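Local coordinates for protein serpin (Taeniopygia guttata, PDB 5HGC) that belongs to the serpin family, whose members generally inhibit serine proteases, and binds cortisol, at residues D213-E218 with S261-Q266. Residues are numbered along the deposited sequence; the frame is centred on the assembly and turned at random.
Sequences DFYFDE and SDHLFQ. With HCY ((11alpha,14beta)-11,17,21-trihydroxypregn-4-ene-3,20-dione), chain B.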
loop_
_atom_site.group_PDB
_atom_site.type_symbol
_atom_site.label_atom_id
_atom_site.label_comp_id
_atom_site.label_asym_id
_atom_site.label_seq_id
_atom_site.Cartn_x
_atom_site.Cartn_y
_atom_site.Cartn_z
ATOM N N ASP A 213 15.419 15.048 6.638
ATOM C CA ASP A 213 14.714 14.780 7.857
ATOM C C ASP A 213 15.276 13.509 8.418
ATOM O O ASP A 213 15.500 12.527 7.691
ATOM C CB ASP A 213 13.209 14.721 7.617
ATOM C CG ASP A 213 12.599 16.129 7.364
ATOM O OD1 ASP A 213 13.350 17.140 7.285
ATOM O OD2 ASP A 213 11.363 16.255 7.225
ATOM N N PHE A 214 15.583 13.569 9.707
ATOM C CA PHE A 214 16.272 12.493 10.392
ATOM C C PHE A 214 15.757 12.361 11.811
ATOM O O PHE A 214 15.381 13.365 12.436
ATOM C CB PHE A 214 17.762 12.784 10.406
ATOM C CG PHE A 214 18.548 11.804 11.202
ATOM C CD1 PHE A 214 18.748 11.994 12.611
ATOM C CD2 PHE A 214 19.092 10.676 10.583
ATOM C CE1 PHE A 214 19.431 11.040 13.370
ATOM C CE2 PHE A 214 19.813 9.728 11.338
ATOM C CZ PHE A 214 19.980 9.898 12.715
ATOM N N TYR A 215 15.742 11.129 12.323
ATOM C CA TYR A 215 15.471 10.880 13.732
ATOM C C TYR A 215 15.974 9.522 14.085
ATOM O O TYR A 215 15.825 8.616 13.277
ATOM C CB TYR A 215 13.974 10.935 14.018
ATOM C CG TYR A 215 13.624 10.619 15.463
ATOM C CD1 TYR A 215 14.001 11.482 16.510
ATOM C CD2 TYR A 215 12.932 9.439 15.789
ATOM C CE1 TYR A 215 13.697 11.179 17.826
ATOM C CE2 TYR A 215 12.637 9.148 17.100
ATOM C CZ TYR A 215 13.019 10.027 18.104
ATOM O OH TYR A 215 12.713 9.726 19.400
ATOM N N PHE A 216 16.577 9.378 15.272
ATOM C CA PHE A 216 16.977 8.076 15.806
ATOM C C PHE A 216 16.065 7.794 16.977
ATOM O O PHE A 216 16.016 8.647 17.834
ATOM C CB PHE A 216 18.468 8.127 16.254
ATOM C CG PHE A 216 19.016 6.783 16.742
ATOM C CD1 PHE A 216 19.449 5.783 15.820
ATOM C CD2 PHE A 216 19.078 6.472 18.128
ATOM C CE1 PHE A 216 19.930 4.512 16.259
ATOM C CE2 PHE A 216 19.556 5.220 18.552
ATOM C CZ PHE A 216 19.981 4.242 17.619
ATOM N N ASP A 217 15.308 6.675 17.051
ATOM C CA ASP A 217 14.870 6.250 18.431
ATOM C C ASP A 217 15.665 5.155 19.064
ATOM O O ASP A 217 15.938 4.117 18.417
ATOM C CB ASP A 217 13.360 6.022 18.682
ATOM C CG ASP A 217 12.747 5.085 17.751
ATOM O OD1 ASP A 217 13.493 4.654 16.863
ATOM O OD2 ASP A 217 11.513 4.821 17.866
ATOM N N GLU A 218 16.008 5.393 20.343
ATOM C CA GLU A 218 16.735 4.386 21.121
ATOM C C GLU A 218 15.804 3.239 21.427
ATOM O O GLU A 218 16.163 2.091 21.149
ATOM C CB GLU A 218 17.388 4.912 22.417
ATOM C CG GLU A 218 18.546 5.872 22.224
ATOM C CD GLU A 218 18.079 7.319 22.250
ATOM O OE1 GLU A 218 16.905 7.567 21.878
ATOM O OE2 GLU A 218 18.872 8.211 22.649
ATOM N N SER A 261 7.515 11.594 13.152
ATOM C CA SER A 261 7.363 12.798 12.388
ATOM C C SER A 261 7.371 14.047 13.295
ATOM O O SER A 261 7.792 15.107 12.841
ATOM C CB SER A 261 6.134 12.718 11.498
ATOM O OG SER A 261 4.971 12.564 12.282
ATOM N N ASP A 262 6.947 13.911 14.559
ATOM C CA ASP A 262 7.023 14.996 15.528
ATOM C C ASP A 262 8.468 15.392 15.801
ATOM O O ASP A 262 8.739 16.568 16.019
ATOM C CB ASP A 262 6.344 14.638 16.853
ATOM C CG ASP A 262 4.781 14.651 16.774
ATOM O OD1 ASP A 262 4.177 15.260 15.867
ATOM O OD2 ASP A 262 4.151 14.031 17.660
ATOM N N HIS A 263 9.374 14.419 15.735
ATOM C CA HIS A 263 10.775 14.616 16.074
ATOM C C HIS A 263 11.814 14.651 14.939
ATOM O O HIS A 263 13.009 14.724 15.208
ATOM C CB HIS A 263 11.177 13.563 17.106
ATOM C CG HIS A 263 10.444 13.699 18.397
ATOM N ND1 HIS A 263 9.615 12.714 18.890
ATOM C CD2 HIS A 263 10.375 14.733 19.274
ATOM C CE1 HIS A 263 9.076 13.130 20.019
ATOM N NE2 HIS A 263 9.507 14.358 20.264
ATOM N N LEU A 264 11.393 14.573 13.685
ATOM C CA LEU A 264 12.359 14.701 12.566
ATOM C C LEU A 264 12.933 16.094 12.545
ATOM O O LEU A 264 12.199 17.059 12.843
ATOM C CB LEU A 264 11.700 14.452 11.208
ATOM C CG LEU A 264 11.212 13.038 11.011
ATOM C CD1 LEU A 264 10.225 13.136 9.867
ATOM C CD2 LEU A 264 12.348 12.056 10.741
ATOM N N PHE A 265 14.209 16.206 12.198
ATOM C CA PHE A 265 14.890 17.514 12.039
ATOM C C PHE A 265 15.818 17.329 10.894
ATOM O O PHE A 265 16.363 16.232 10.716
ATOM C CB PHE A 265 15.672 17.923 13.298
ATOM C CG PHE A 265 16.700 16.880 13.784
ATOM C CD1 PHE A 265 16.296 15.745 14.598
ATOM C CD2 PHE A 265 18.099 17.031 13.488
ATOM C CE1 PHE A 265 17.251 14.800 15.065
ATOM C CE2 PHE A 265 19.043 16.084 13.953
ATOM C CZ PHE A 265 18.621 14.972 14.733
ATOM N N GLN A 266 15.980 18.383 10.096
ATOM C CA GLN A 266 16.936 18.387 8.973
ATOM C C GLN A 266 18.359 18.270 9.509
ATOM O O GLN A 266 18.728 19.009 10.408
ATOM C CB GLN A 266 16.781 19.653 8.142
ATOM C CG GLN A 266 15.412 19.800 7.498
ATOM C CD GLN A 266 15.450 19.889 5.996
ATOM O OE1 GLN A 266 15.573 20.985 5.459
ATOM N NE2 GLN A 266 15.316 18.743 5.301
HETATM C C1 HCY B . -0.740 10.835 12.781
HETATM C C2 HCY B . -1.737 10.144 13.708
HETATM C C3 HCY B . -2.774 9.359 12.938
HETATM C C4 HCY B . -2.577 9.047 11.502
HETATM C C5 HCY B . -1.356 9.153 10.963
HETATM C C6 HCY B . -1.054 8.410 9.680
HETATM C C7 HCY B . -0.351 9.351 8.675
HETATM C C8 HCY B . 0.752 10.247 9.250
HETATM C C9 HCY B . 0.242 10.972 10.514
HETATM C C10 HCY B . -0.257 9.993 11.602
HETATM C C12 HCY B . 1.756 13.054 9.921
HETATM C C11 HCY B . 1.164 12.138 11.015
HETATM C C13 HCY B . 2.287 12.237 8.705
HETATM C C14 HCY B . 1.176 11.292 8.241
HETATM C C15 HCY B . 1.552 10.914 6.829
HETATM C C16 HCY B . 2.241 12.142 6.248
HETATM C C17 HCY B . 2.518 13.097 7.436
HETATM C C18 HCY B . 3.605 11.466 9.007
HETATM C C19 HCY B . 0.796 8.982 12.105
HETATM C C20 HCY B . 3.867 13.786 7.339
HETATM C C21 HCY B . 4.048 15.199 7.854
HETATM O O1 HCY B . -3.743 8.929 13.531
HETATM O O2 HCY B . 2.238 11.460 11.676
HETATM O O3 HCY B . 1.587 14.202 7.385
HETATM O O4 HCY B . 4.828 13.214 6.848
HETATM O O5 HCY B . 5.344 15.170 8.449
#
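Phe214 and Phe265 form an antiparallel hydrogen-bonded pair where strand 211-217 of this serpin fold meets the start of strand 265-283, which follows helix 254-263 in the chain. Phe214 N donates to Phe265 O (3.0 Å) and Phe265 N to Phe214 O (3.1 Å); the latter oxygen also takes a CA-H contact from Leu264. On the same face of the strands, the edge of the Phe214 ring addresses the face of Phe265 in an offset edge-to-face pair, planes at 76°. Tyr215 packs on His263 and Leu264. Tyr215 CB meets Leu264 CD2 at 3.8 Å; with CG anti to the backbone N (chi1 177°), the tyrosine ring is laid against His263. His263 CB sits over one face of it, 3.5 Å from Tyr215 CE1, a CH-pi contact; Tyr215 CZ is already 4.1 Å from His263 CB. Replacing Tyr215 by an alanine would probably leave His263 CB without its aromatic partner and open a gap beside it. Asp213 OD2 is salt-bridged to Arg226, which also bonds cortisol, while Asp213 OD1 receives a weak bond from Gln266 NE2. Two residues before His263, Ser261 OG and the cortisol hydroxyl O2 are hydrogen-bonded at 3.0 Å.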